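Local coordinates for tyrosine-protein phosphatase non-receptor type 18 (Homo sapiens, PDB 2OC3) that removes phosphate, through the catalytic domain described here, from phosphotyrosine in proteins such as autophosphorylated tyrosine kinases overexpressed in tumours, at residues Ile131-Arg136 with Gln193-Ser198; Asn172-Leu177 with Pro208-Ala213; Gln109-His114 with Glu146-Gln151; Cys162-Lys167 with Thr179-Phe184. One frame throughout, in Å; residues are numbered along the deposited sequence.

Contact 1: Ile131-Arg136 with Gln193-Ser198; sequences ILMACR and QLQYMS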
loop_
_atom_site.group_PDB
_atom_site.type_symbol
_atom_site.label_atom_id
_atom_site.label_comp_id
_atom_site.label_asym_id
_atom_site.label_seq_id
_atom_site.Cartn_x
_atom_site.Cartn_y
_atom_site.Cartn_z
ATOM N N ILE A 131 -5.467 -6.363 -4.147
ATOM C CA ILE A 131 -4.159 -6.175 -3.535
ATOM C C ILE A 131 -3.197 -5.566 -4.557
ATOM O O ILE A 131 -3.159 -6.045 -5.733
ATOM C CB ILE A 131 -3.577 -7.502 -3.085
ATOM C CG1 ILE A 131 -4.493 -8.222 -2.091
ATOM C CG2 ILE A 131 -2.145 -7.350 -2.471
ATOM C CD1 ILE A 131 -4.101 -9.678 -1.882
ATOM N N LEU A 132 -2.462 -4.530 -4.182
ATOM C CA LEU A 132 -1.415 -3.977 -5.017
ATOM C C LEU A 132 -0.102 -4.251 -4.320
ATOM O O LEU A 132 0.089 -3.766 -3.214
ATOM C CB LEU A 132 -1.591 -2.476 -5.204
ATOM C CG LEU A 132 -2.820 -1.976 -5.989
ATOM C CD1 LEU A 132 -4.071 -1.896 -5.177
ATOM C CD2 LEU A 132 -2.538 -0.603 -6.622
ATOM N N MET A 133 0.813 -4.934 -4.995
ATOM C CA MET A 133 2.119 -5.340 -4.468
ATOM C C MET A 133 3.178 -4.597 -5.287
ATOM O O MET A 133 3.215 -4.721 -6.522
ATOM C CB MET A 133 2.334 -6.858 -4.616
ATOM C CG MET A 133 3.742 -7.292 -4.314
ATOM S SD MET A 133 3.787 -9.084 -4.213
ATOM C CE MET A 133 5.529 -9.405 -3.894
ATOM N N ALA A 134 4.022 -3.792 -4.631
ATOM C CA ALA A 134 4.996 -2.980 -5.344
ATOM C C ALA A 134 6.397 -3.418 -5.055
ATOM O O ALA A 134 7.262 -2.560 -4.822
ATOM C CB ALA A 134 4.868 -1.482 -4.950
ATOM N N CYS A 135 6.630 -4.719 -5.032
ATOM C CA CYS A 135 7.973 -5.256 -4.896
ATOM C C CYS A 135 7.961 -6.661 -5.479
ATOM O O CYS A 135 6.926 -7.202 -5.843
ATOM C CB CYS A 135 8.435 -5.266 -3.433
ATOM S SG CYS A 135 7.668 -6.452 -2.359
ATOM N N ARG A 136 9.158 -7.231 -5.588
ATOM C CA ARG A 136 9.310 -8.653 -5.934
ATOM C C ARG A 136 9.584 -9.453 -4.669
ATOM O O ARG A 136 10.025 -8.892 -3.670
ATOM C CB ARG A 136 10.475 -8.841 -6.888
ATOM C CG ARG A 136 10.223 -8.292 -8.299
ATOM C CD ARG A 136 11.504 -8.224 -9.097
ATOM N NE ARG A 136 12.436 -7.235 -8.587
ATOM C CZ ARG A 136 13.757 -7.338 -8.532
ATOM N NH1 ARG A 136 14.358 -8.461 -8.924
ATOM N NH2 ARG A 136 14.446 -6.321 -8.007
ATOM N N GLN A 193 -4.859 -9.676 -7.486
ATOM C CA GLN A 193 -3.557 -9.141 -7.054
ATOM C C GLN A 193 -2.804 -8.575 -8.231
ATOM O O GLN A 193 -2.594 -9.268 -9.245
ATOM C CB GLN A 193 -2.724 -10.239 -6.422
ATOM C CG GLN A 193 -1.358 -9.778 -5.865
ATOM C CD GLN A 193 -0.227 -10.745 -6.123
ATOM O OE1 GLN A 193 -0.332 -11.607 -6.988
ATOM N NE2 GLN A 193 0.848 -10.643 -5.343
ATOM N N LEU A 194 -2.437 -7.309 -8.124
ATOM C CA LEU A 194 -1.626 -6.672 -9.107
ATOM C C LEU A 194 -0.228 -6.559 -8.562
ATOM O O LEU A 194 -0.078 -6.121 -7.431
ATOM C CB LEU A 194 -2.159 -5.305 -9.438
ATOM C CG LEU A 194 -3.451 -5.233 -10.255
ATOM C CD1 LEU A 194 -4.318 -3.975 -9.939
ATOM C CD2 LEU A 194 -3.134 -5.310 -11.724
ATOM N N GLN A 195 0.777 -6.965 -9.331
ATOM C CA GLN A 195 2.156 -6.949 -8.859
ATOM C C GLN A 195 2.994 -6.156 -9.832
ATOM O O GLN A 195 3.003 -6.428 -11.019
ATOM C CB GLN A 195 2.734 -8.364 -8.720
ATOM C CG GLN A 195 4.128 -8.316 -8.036
ATOM C CD GLN A 195 4.847 -9.635 -7.966
ATOM O OE1 GLN A 195 4.331 -10.677 -8.396
ATOM N NE2 GLN A 195 6.070 -9.597 -7.413
ATOM N N TYR A 196 3.674 -5.137 -9.343
ATOM C CA TYR A 196 4.633 -4.338 -10.102
ATOM C C TYR A 196 5.940 -5.139 -10.084
ATOM O O TYR A 196 6.419 -5.547 -9.006
ATOM C CB TYR A 196 4.811 -2.939 -9.452
ATOM C CG TYR A 196 5.404 -1.959 -10.405
ATOM C CD1 TYR A 196 4.612 -1.042 -11.047
ATOM C CD2 TYR A 196 6.754 -1.976 -10.727
ATOM C CE1 TYR A 196 5.146 -0.166 -11.994
ATOM C CE2 TYR A 196 7.288 -1.121 -11.666
ATOM C CZ TYR A 196 6.482 -0.218 -12.290
ATOM O OH TYR A 196 7.023 0.637 -13.264
ATOM N N MET A 197 6.478 -5.417 -11.285
ATOM C CA MET A 197 7.478 -6.479 -11.457
ATOM C C MET A 197 8.913 -6.001 -11.643
ATOM O O MET A 197 9.809 -6.843 -11.621
ATOM C CB MET A 197 7.112 -7.365 -12.674
ATOM C CG MET A 197 5.736 -7.961 -12.576
ATOM S SD MET A 197 5.461 -9.031 -11.173
ATOM C CE MET A 197 6.440 -10.460 -11.717
ATOM N N SER A 198 9.132 -4.690 -11.787
ATOM C CA SER A 198 10.438 -4.149 -12.154
ATOM C C SER A 198 10.855 -2.898 -11.399
ATOM O O SER A 198 11.720 -2.163 -11.851
ATOM C CB SER A 198 10.416 -3.844 -13.640
ATOM O OG SER A 198 9.440 -2.843 -13.869
#
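M133 reaches across to both Q193 and Q195, and each of its side-chain atoms has a partner. CB lies 3.8 Å from L194 O, the acceptor for its own backbone N. CG sits anti to that N (chi1 170°), and the chain then runs extended beside Q195, pointing the same way, with the two CG atoms 3.9 Å apart. SD comes to 3.5 Å from Q193 NE2, and CE ends 3.6 Å from Q195 NE2, so thioether and methyl bridge two amides. Those amides are themselves held: R178 NH1 donates to both OE1 atoms, and Q193 NE2 bonds Y148 OH. Q195 NE2 is further fixed by donating to C135 O, on a lone pair in the carbonyl plane (3.0 Å), which ties the loop beyond the strand to its neighbour. Parallel pairing is regular alongside this: L194 N to I131 O, M133 N to L194 O and Y196 N to M133 O. The two strand axes approach to 4.7 Å at 14°. Strand 130-133 lies inside the mixed sheet, between 187-196 and 229-232; W149 packs on the M133 face, while helix 209-222 covers L132 and L194 on the other through M214 and A218.

Contact 2: Asn172-Leu177 with Pro208-Ala213; sequences NEDIML and PDHMLA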
loop_
_atom_site.group_PDB
_atom_site.type_symbol
_atom_site.label_atom_id
_atom_site.label_comp_id
_atom_site.label_asym_id
_atom_site.label_seq_id
_atom_site.Cartn_x
_atom_site.Cartn_y
_atom_site.Cartn_z
ATOM N N ASN A 172 1.078 -5.255 -19.048
ATOM C CA ASN A 172 2.151 -4.606 -19.798
ATOM C C ASN A 172 3.477 -5.211 -19.288
ATOM O O ASN A 172 3.436 -6.137 -18.470
ATOM C CB ASN A 172 2.068 -3.105 -19.669
ATOM C CG ASN A 172 2.180 -2.642 -18.247
ATOM O OD1 ASN A 172 3.086 -3.047 -17.542
ATOM N ND2 ASN A 172 1.275 -1.761 -17.826
ATOM N N GLU A 173 4.632 -4.766 -19.769
ATOM C CA GLU A 173 5.864 -5.478 -19.406
ATOM C C GLU A 173 6.223 -5.406 -17.927
ATOM O O GLU A 173 7.076 -6.174 -17.432
ATOM C CB GLU A 173 7.080 -5.042 -20.249
ATOM C CG GLU A 173 7.518 -3.642 -20.055
ATOM C CD GLU A 173 8.792 -3.299 -20.835
ATOM O OE1 GLU A 173 9.907 -3.679 -20.387
ATOM O OE2 GLU A 173 8.669 -2.644 -21.891
ATOM N N ASP A 174 5.573 -4.485 -17.198
ATOM C CA ASP A 174 5.909 -4.254 -15.797
ATOM C C ASP A 174 4.843 -4.688 -14.796
ATOM O O ASP A 174 5.111 -4.620 -13.587
ATOM C CB ASP A 174 6.199 -2.766 -15.587
ATOM C CG ASP A 174 7.394 -2.318 -16.399
ATOM O OD1 ASP A 174 8.469 -2.929 -16.260
ATOM O OD2 ASP A 174 7.243 -1.426 -17.273
ATOM N N ILE A 175 3.664 -5.103 -15.246
ATOM C CA ILE A 175 2.552 -5.365 -14.326
ATOM C C ILE A 175 1.907 -6.714 -14.593
ATOM O O ILE A 175 1.451 -6.971 -15.744
ATOM C CB ILE A 175 1.422 -4.309 -14.450
ATOM C CG1 ILE A 175 1.955 -2.892 -14.300
ATOM C CG2 ILE A 175 0.319 -4.558 -13.434
ATOM C CD1 ILE A 175 2.665 -2.533 -13.058
ATOM N N MET A 176 1.851 -7.537 -13.549
ATOM C CA MET A 176 1.181 -8.834 -13.530
ATOM C C MET A 176 -0.163 -8.677 -12.818
ATOM O O MET A 176 -0.241 -7.997 -11.770
ATOM C CB MET A 176 2.058 -9.846 -12.805
ATOM C CG MET A 176 1.379 -11.088 -12.325
ATOM S SD MET A 176 0.831 -12.102 -13.668
ATOM C CE MET A 176 2.358 -12.864 -14.133
ATOM N N LEU A 177 -1.206 -9.325 -13.328
ATOM C CA LEU A 177 -2.522 -9.420 -12.674
ATOM C C LEU A 177 -2.808 -10.877 -12.432
ATOM O O LEU A 177 -2.927 -11.646 -13.377
ATOM C CB LEU A 177 -3.609 -8.835 -13.546
ATOM C CG LEU A 177 -5.063 -8.972 -13.020
ATOM C CD1 LEU A 177 -5.309 -8.287 -11.707
ATOM C CD2 LEU A 177 -6.100 -8.470 -14.042
ATOM N N PRO A 208 6.150 7.059 -15.387
ATOM C CA PRO A 208 4.982 6.706 -14.567
ATOM C C PRO A 208 3.934 5.853 -15.248
ATOM O O PRO A 208 2.952 5.437 -14.607
ATOM C CB PRO A 208 4.335 8.059 -14.245
ATOM C CG PRO A 208 5.275 9.100 -14.717
ATOM C CD PRO A 208 6.135 8.479 -15.763
ATOM N N ASP A 209 4.067 5.636 -16.556
ATOM C CA ASP A 209 2.954 5.099 -17.320
ATOM C C ASP A 209 2.425 3.782 -16.791
ATOM O O ASP A 209 1.249 3.584 -16.674
ATOM C CB ASP A 209 3.345 4.971 -18.798
ATOM C CG ASP A 209 3.668 6.319 -19.421
ATOM O OD1 ASP A 209 2.747 6.958 -19.968
ATOM O OD2 ASP A 209 4.846 6.738 -19.346
ATOM N N HIS A 210 3.324 2.847 -16.528
ATOM C CA HIS A 210 2.847 1.502 -16.192
ATOM C C HIS A 210 2.279 1.460 -14.781
ATOM O O HIS A 210 1.324 0.726 -14.515
ATOM C CB HIS A 210 3.928 0.461 -16.494
ATOM C CG HIS A 210 4.176 0.330 -17.966
ATOM N ND1 HIS A 210 5.303 -0.255 -18.500
ATOM C CD2 HIS A 210 3.441 0.765 -19.019
ATOM C CE1 HIS A 210 5.248 -0.181 -19.823
ATOM N NE2 HIS A 210 4.130 0.433 -20.168
ATOM N N MET A 211 2.837 2.243 -13.879
ATOM C CA MET A 211 2.234 2.371 -12.548
ATOM C C MET A 211 0.836 2.973 -12.646
ATOM O O MET A 211 -0.095 2.538 -11.951
ATOM C CB MET A 211 3.088 3.231 -11.623
ATOM C CG MET A 211 2.465 3.414 -10.247
ATOM S SD MET A 211 3.445 4.530 -9.184
ATOM C CE MET A 211 3.368 6.053 -10.102
ATOM N N LEU A 212 0.659 4.005 -13.493
ATOM C CA LEU A 212 -0.693 4.547 -13.684
ATOM C C LEU A 212 -1.660 3.476 -14.204
ATOM O O LEU A 212 -2.822 3.410 -13.785
ATOM C CB LEU A 212 -0.667 5.735 -14.658
ATOM C CG LEU A 212 -0.270 7.035 -14.019
ATOM C CD1 LEU A 212 -0.029 8.090 -15.105
ATOM C CD2 LEU A 212 -1.379 7.506 -13.053
ATOM N N ALA A 213 -1.199 2.661 -15.156
ATOM C CA ALA A 213 -1.982 1.545 -15.700
ATOM C C ALA A 213 -2.404 0.597 -14.570
ATOM O O ALA A 213 -3.519 0.101 -14.528
ATOM C CB ALA A 213 -1.170 0.788 -16.751
#
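The carboxamide of N172 stacks on the imidazole of H210, an amide-on-ring contact with planes 21° apart. N172 CG stands 3.6 Å above the ring plane, displaced toward its rim, while CB lies over the same face as a CH-pi donor. With chi1 at 60°, CG of N172 falls between the backbone N and the carbonyl carbon, a placement that lets OD1 turn back to D174 N while the amide lies over H210. That bond (OD1 to D174 N, 2.9 Å) closes an Asx turn, and ND2 reaches A213 CB at 3.7 Å. The ring is gripped at its edge as well: H210 ND1 donates to D174 OD2 at 2.6 Å and 174°. The acceptor lies in the ring plane and offers its anti lone pair. The carboxylate could stabilise a positive charge on the imidazole, though the bond needs only a proton on ND1. The other oxygen, OD1, bonds S198 OG, so each oxygen of D174 has a partner. I175 CG1 rests 3.7 Å from H210 O. The contact therefore pins the type I turn N172-I175, which leads into strand 175-184, to the first turn of helix 209-222. I175 also packs on L194 and Y196 of strand 187-196, while M211 packs against helices 238-254 and 282-296.

Contact 3: Gln109-His114 with Glu146-Gln151; sequences QGPLPH and ERYWAQ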
loop_
_atom_site.group_PDB
_atom_site.type_symbol
_atom_site.label_atom_id
_atom_site.label_comp_id
_atom_site.label_asym_id
_atom_site.label_seq_id
_atom_site.Cartn_x
_atom_site.Cartn_y
_atom_site.Cartn_z
ATOM N N GLN A 109 3.139 -4.338 5.337
ATOM C CA GLN A 109 4.427 -4.860 4.854
ATOM C C GLN A 109 4.233 -6.126 4.011
ATOM O O GLN A 109 3.202 -6.797 4.038
ATOM C CB GLN A 109 5.306 -5.188 6.064
ATOM C CG GLN A 109 4.894 -6.401 6.858
ATOM C CD GLN A 109 5.777 -6.710 8.056
ATOM O OE1 GLN A 109 6.594 -5.901 8.504
ATOM N NE2 GLN A 109 5.555 -7.904 8.602
ATOM N N GLY A 110 5.293 -6.531 3.310
ATOM C CA GLY A 110 5.284 -7.829 2.632
ATOM C C GLY A 110 5.352 -8.903 3.712
ATOM O O GLY A 110 6.247 -8.883 4.562
ATOM N N PRO A 111 4.386 -9.850 3.704
ATOM C CA PRO A 111 4.348 -10.809 4.798
ATOM C C PRO A 111 5.585 -11.706 4.908
ATOM O O PRO A 111 6.262 -11.992 3.896
ATOM C CB PRO A 111 3.084 -11.604 4.514
ATOM C CG PRO A 111 2.832 -11.423 3.099
ATOM C CD PRO A 111 3.277 -10.048 2.761
ATOM N N LEU A 112 5.861 -12.120 6.149
ATOM C CA LEU A 112 6.926 -13.062 6.464
ATOM C C LEU A 112 6.355 -14.471 6.480
ATOM O O LEU A 112 5.132 -14.648 6.518
ATOM C CB LEU A 112 7.447 -12.719 7.872
ATOM C CG LEU A 112 8.097 -11.347 8.010
ATOM C CD1 LEU A 112 8.079 -10.902 9.475
ATOM C CD2 LEU A 112 9.517 -11.367 7.541
ATOM N N PRO A 113 7.216 -15.504 6.523
ATOM C CA PRO A 113 6.644 -16.847 6.566
ATOM C C PRO A 113 5.613 -17.055 7.693
ATOM O O PRO A 113 4.525 -17.618 7.472
ATOM C CB PRO A 113 7.890 -17.755 6.731
ATOM C CG PRO A 113 8.975 -16.980 6.157
ATOM C CD PRO A 113 8.686 -15.529 6.501
ATOM N N HIS A 114 5.935 -16.502 8.855
ATOM C CA HIS A 114 5.068 -16.606 10.014
ATOM C C HIS A 114 4.007 -15.513 10.138
ATOM O O HIS A 114 3.263 -15.512 11.135
ATOM C CB HIS A 114 5.886 -16.651 11.299
ATOM C CG HIS A 114 6.893 -15.561 11.413
ATOM N ND1 HIS A 114 8.041 -15.523 10.647
ATOM C CD2 HIS A 114 6.919 -14.450 12.187
ATOM C CE1 HIS A 114 8.735 -14.443 10.959
ATOM N NE2 HIS A 114 8.073 -13.775 11.888
ATOM N N GLU A 146 7.450 -12.748 1.257
ATOM C CA GLU A 146 7.057 -14.122 0.984
ATOM C C GLU A 146 5.955 -14.224 -0.059
ATOM O O GLU A 146 5.042 -13.380 -0.101
ATOM C CB GLU A 146 6.637 -14.820 2.267
ATOM C CG GLU A 146 7.761 -14.957 3.239
ATOM C CD GLU A 146 8.920 -15.792 2.696
ATOM O OE1 GLU A 146 8.653 -16.937 2.263
ATOM O OE2 GLU A 146 10.043 -15.282 2.633
ATOM N N ARG A 147 5.989 -15.276 -0.866
ATOM C CA ARG A 147 4.911 -15.552 -1.801
ATOM C C ARG A 147 3.691 -15.965 -0.985
ATOM O O ARG A 147 3.722 -16.949 -0.219
ATOM C CB ARG A 147 5.292 -16.665 -2.773
ATOM C CG ARG A 147 4.117 -17.084 -3.609
ATOM C CD ARG A 147 4.539 -17.894 -4.800
ATOM N NE ARG A 147 5.153 -19.167 -4.433
ATOM C CZ ARG A 147 4.475 -20.272 -4.116
ATOM N NH1 ARG A 147 3.141 -20.280 -4.043
ATOM N NH2 ARG A 147 5.139 -21.400 -3.826
ATOM N N TYR A 148 2.602 -15.227 -1.170
ATOM C CA TYR A 148 1.326 -15.519 -0.534
ATOM C C TYR A 148 0.245 -15.926 -1.498
ATOM O O TYR A 148 -0.881 -16.214 -1.073
ATOM C CB TYR A 148 0.894 -14.316 0.271
ATOM C CG TYR A 148 0.818 -13.023 -0.531
ATOM C CD1 TYR A 148 -0.317 -12.712 -1.304
ATOM C CD2 TYR A 148 1.843 -12.071 -0.462
ATOM C CE1 TYR A 148 -0.423 -11.555 -2.018
ATOM C CE2 TYR A 148 1.751 -10.878 -1.222
ATOM C CZ TYR A 148 0.600 -10.618 -1.967
ATOM O OH TYR A 148 0.461 -9.443 -2.644
ATOM N N TRP A 149 0.560 -15.914 -2.785
ATOM C CA TRP A 149 -0.345 -16.320 -3.872
ATOM C C TRP A 149 0.033 -17.729 -4.328
ATOM O O TRP A 149 1.151 -18.207 -4.093
ATOM C CB TRP A 149 -0.268 -15.320 -5.020
ATOM C CG TRP A 149 1.089 -15.185 -5.619
ATOM C CD1 TRP A 149 1.581 -15.890 -6.657
ATOM C CD2 TRP A 149 2.160 -14.298 -5.189
ATOM N NE1 TRP A 149 2.879 -15.536 -6.907
ATOM C CE2 TRP A 149 3.261 -14.562 -6.018
ATOM C CE3 TRP A 149 2.296 -13.320 -4.189
ATOM C CZ2 TRP A 149 4.444 -13.880 -5.918
ATOM C CZ3 TRP A 149 3.510 -12.660 -4.069
ATOM C CH2 TRP A 149 4.578 -12.961 -4.909
ATOM N N ALA A 150 -0.928 -18.381 -4.981
ATOM C CA ALA A 150 -0.778 -19.749 -5.458
ATOM C C ALA A 150 -0.156 -19.721 -6.828
ATOM O O ALA A 150 -0.159 -18.700 -7.524
ATOM C CB ALA A 150 -2.127 -20.439 -5.506
ATOM N N GLN A 151 0.431 -20.859 -7.185
ATOM C CA GLN A 151 0.971 -21.049 -8.524
ATOM C C GLN A 151 0.109 -22.039 -9.300
ATOM O O GLN A 151 -0.786 -22.675 -8.745
ATOM C CB GLN A 151 2.446 -21.457 -8.451
ATOM C CG GLN A 151 3.282 -20.274 -7.931
ATOM C CD GLN A 151 4.779 -20.528 -7.824
ATOM O OE1 GLN A 151 5.579 -19.620 -8.067
ATOM N NE2 GLN A 151 5.164 -21.736 -7.413
#
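Just past G110, whose backbone bonds that of S234, P111 meets Y148 through its ring: CG lies 3.8 Å from Y148 CD2, and the two side chains cross at about a right angle, the proline oblique to the aromatic plane. Its carbonyl does separate work, since P111 O accepts from E146 N at 3.0 Å and 160°, the single hydrogen bond between the segments. Around that bond E146 folds inward. With chi1 at -64° and a second bend at chi2 (-61°), its CG comes back to 3.6 Å from L112 C, laying the aliphatic part against the backbone of the facing loop, while the carboxylate forms a salt bridge to K143 through OE2.

Both segments are signature loops of the classical tyrosine phosphatase fold. QGP is the core of the TQGP motif, and ERYW lies in the region that corresponds to the family's KCxxYWP motif, with A150 in the place of its final proline. Their position beside the active site fits this: S234 is in the loop that by similarity binds the substrate, and Y148 OH bonds H232 NE2, next to the expected nucleophile C233. Y148 is in turn kept in place by W149, whose CE3 lies 3.7 Å over the centre of the tyrosine ring. R147 CG covers a face of that indole, and R147 NH1 donates to W149 O, in the guanidinium plane.

After L112 comes P113, whose ring lies obliquely across E146, with P113 CD 3.4 Å from E146 CG. P113 CG stands 3.7 Å from E146 CD, so the ring spans the glutamate from its methylene to its carboxylate carbon.

Contact 4: Cys162-Lys167 with Thr179-Phe184; sequences CITLIK and TLKVTF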
loop_
_atom_site.group_PDB
_atom_site.type_symbol
_atom_site.label_atom_id
_atom_site.label_comp_id
_atom_site.label_asym_id
_atom_site.label_seq_id
_atom_site.Cartn_x
_atom_site.Cartn_y
_atom_site.Cartn_z
ATOM N N CYS A 162 -7.116 -21.448 1.829
ATOM C CA CYS A 162 -6.664 -22.157 0.667
ATOM C C CYS A 162 -6.733 -21.170 -0.486
ATOM O O CYS A 162 -7.827 -20.661 -0.799
ATOM C CB CYS A 162 -7.542 -23.383 0.420
ATOM S SG CYS A 162 -7.031 -24.273 -1.061
ATOM N N ILE A 163 -5.572 -20.857 -1.050
ATOM C CA ILE A 163 -5.458 -19.927 -2.154
ATOM C C ILE A 163 -5.234 -20.708 -3.447
ATOM O O ILE A 163 -4.341 -21.549 -3.508
ATOM C CB ILE A 163 -4.262 -18.940 -1.954
ATOM C CG1 ILE A 163 -4.174 -18.478 -0.487
ATOM C CG2 ILE A 163 -4.340 -17.765 -2.965
ATOM C CD1 ILE A 163 -5.364 -17.689 -0.027
ATOM N N THR A 164 -6.072 -20.438 -4.450
ATOM C CA THR A 164 -5.979 -21.073 -5.764
ATOM C C THR A 164 -5.783 -20.038 -6.851
ATOM O O THR A 164 -6.408 -19.001 -6.835
ATOM C CB THR A 164 -7.259 -21.864 -6.046
ATOM O OG1 THR A 164 -7.433 -22.860 -5.026
ATOM C CG2 THR A 164 -7.204 -22.552 -7.377
ATOM N N LEU A 165 -4.883 -20.332 -7.780
ATOM C CA LEU A 165 -4.677 -19.487 -8.928
ATOM C C LEU A 165 -5.664 -19.812 -10.054
ATOM O O LEU A 165 -5.683 -20.948 -10.592
ATOM C CB LEU A 165 -3.233 -19.603 -9.430
ATOM C CG LEU A 165 -2.858 -18.651 -10.559
ATOM C CD1 LEU A 165 -2.793 -17.189 -10.089
ATOM C CD2 LEU A 165 -1.514 -19.059 -11.136
ATOM N N ILE A 166 -6.481 -18.830 -10.394
ATOM C CA ILE A 166 -7.434 -18.968 -11.501
ATOM C C ILE A 166 -6.825 -18.526 -12.838
ATOM O O ILE A 166 -7.009 -19.201 -13.847
ATOM C CB ILE A 166 -8.724 -18.140 -11.241
ATOM C CG1 ILE A 166 -9.379 -18.544 -9.930
ATOM C CG2 ILE A 166 -9.717 -18.254 -12.398
ATOM C CD1 ILE A 166 -9.733 -20.034 -9.790
ATOM N N LYS A 167 -6.062 -17.445 -12.857
ATOM C CA LYS A 167 -5.518 -16.903 -14.093
ATOM C C LYS A 167 -4.400 -15.943 -13.749
ATOM O O LYS A 167 -4.405 -15.326 -12.663
ATOM C CB LYS A 167 -6.611 -16.164 -14.857
ATOM C CG LYS A 167 -6.306 -15.901 -16.311
ATOM C CD LYS A 167 -7.400 -15.053 -16.931
ATOM C CE LYS A 167 -7.032 -14.600 -18.339
ATOM N NZ LYS A 167 -6.930 -15.742 -19.287
ATOM N N THR A 179 -5.569 -13.567 -10.731
ATOM C CA THR A 179 -6.925 -13.759 -10.307
ATOM C C THR A 179 -6.862 -14.944 -9.365
ATOM O O THR A 179 -6.464 -16.067 -9.768
ATOM C CB THR A 179 -7.820 -14.102 -11.523
ATOM O OG1 THR A 179 -7.687 -13.058 -12.507
ATOM C CG2 THR A 179 -9.279 -14.253 -11.104
ATOM N N LEU A 180 -7.223 -14.714 -8.099
ATOM C CA LEU A 180 -7.099 -15.703 -7.071
ATOM C C LEU A 180 -8.479 -16.087 -6.573
ATOM O O LEU A 180 -9.390 -15.257 -6.559
ATOM C CB LEU A 180 -6.325 -15.125 -5.877
ATOM C CG LEU A 180 -4.939 -14.593 -6.178
ATOM C CD1 LEU A 180 -4.263 -13.994 -4.894
ATOM C CD2 LEU A 180 -4.067 -15.723 -6.734
ATOM N N LYS A 181 -8.595 -17.337 -6.134
ATOM C CA LYS A 181 -9.757 -17.825 -5.384
ATOM C C LYS A 181 -9.229 -18.063 -3.987
ATOM O O LYS A 181 -8.255 -18.807 -3.824
ATOM C CB LYS A 181 -10.339 -19.132 -5.959
ATOM C CG LYS A 181 -11.409 -19.750 -5.040
ATOM C CD LYS A 181 -12.235 -20.835 -5.716
ATOM C CE LYS A 181 -11.358 -21.925 -6.182
ATOM N NZ LYS A 181 -12.177 -23.130 -6.627
ATOM N N VAL A 182 -9.848 -17.429 -2.991
ATOM C CA VAL A 182 -9.419 -17.536 -1.584
ATOM C C VAL A 182 -10.592 -18.201 -0.845
ATOM O O VAL A 182 -11.729 -17.705 -0.881
ATOM C CB VAL A 182 -9.120 -16.173 -0.987
ATOM C CG1 VAL A 182 -8.718 -16.338 0.452
ATOM C CG2 VAL A 182 -8.064 -15.458 -1.835
ATOM N N THR A 183 -10.326 -19.336 -0.194
ATOM C CA THR A 183 -11.339 -20.126 0.495
ATOM C C THR A 183 -11.021 -20.183 1.976
ATOM O O THR A 183 -9.895 -20.537 2.355
ATOM C CB THR A 183 -11.499 -21.523 -0.118
ATOM O OG1 THR A 183 -11.854 -21.351 -1.502
ATOM C CG2 THR A 183 -12.569 -22.327 0.623
ATOM N N PHE A 184 -12.014 -19.856 2.781
ATOM C CA PHE A 184 -11.881 -19.827 4.263
ATOM C C PHE A 184 -13.244 -20.192 4.837
ATOM O O PHE A 184 -14.252 -19.550 4.487
ATOM C CB PHE A 184 -11.488 -18.406 4.685
ATOM C CG PHE A 184 -11.512 -18.159 6.186
ATOM C CD1 PHE A 184 -10.516 -18.682 6.981
ATOM C CD2 PHE A 184 -12.539 -17.450 6.779
ATOM C CE1 PHE A 184 -10.512 -18.447 8.355
ATOM C CE2 PHE A 184 -12.556 -17.223 8.155
ATOM C CZ PHE A 184 -11.531 -17.719 8.932
#
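The flat groups that meet between C162-K167 and T179-F184 are peptide units, and the aromatic ring at the end of the pairing, that of F184, stacks on F161 outside the two segments and meets the ring of W124 at about 60°. T164 N and K181 O lie 2.8 Å apart, and K181 N to T164 O is equally short. C162 and T183 form a second hydrogen-bonded pair.

On one face, I163 and V182 lie side by side pointing the same way, I163 CD1 touching V182 CG1 at 3.6 Å. Farther along that face, L165 CD1 meets L180 CD2 at 3.9 Å, and W120 of helix 116-125 covers I163, L180 and V182. On the other face K181, bent at chi3 (59°), brings CE to 4.1 Å from T164 CB. I166 CD1 reaches K181 CB at 4.0 Å.

The register then slips. T179 O accepts from I166 N at 2.8 Å and only weakly from K167 N, while T179 N donates to K167 O. Two residues facing one define a classic beta bulge, set in the antiparallel hairpin of strands 161-170 and 175-184 on the outer half of the domain's mixed sheet.

Overall arrangement
Contact 1 is central. Its centre is about 9 Å from that of contact 2 and 12 Å from that of contact 3; contact 4 lies about 17 Å away. Contacts 1 and 2 join where M197 N meets D174 O at 2.8 Å, a probable hydrogen bond. Contacts 3 and 4 touch by packing, A150 CB lying 3.2 Å from I163 O. Contacts 2 and 4 use opposite ends of strand 175-184, with centres about 22 Å apart. Contact 1 comes nearest the catalytic pocket: the A134 side chain is about 4 Å from that of C233, the predicted phosphocysteine residue. In contact 3 the side chain of P111 is about 9 Å from that of C233. Contact 4 is remote.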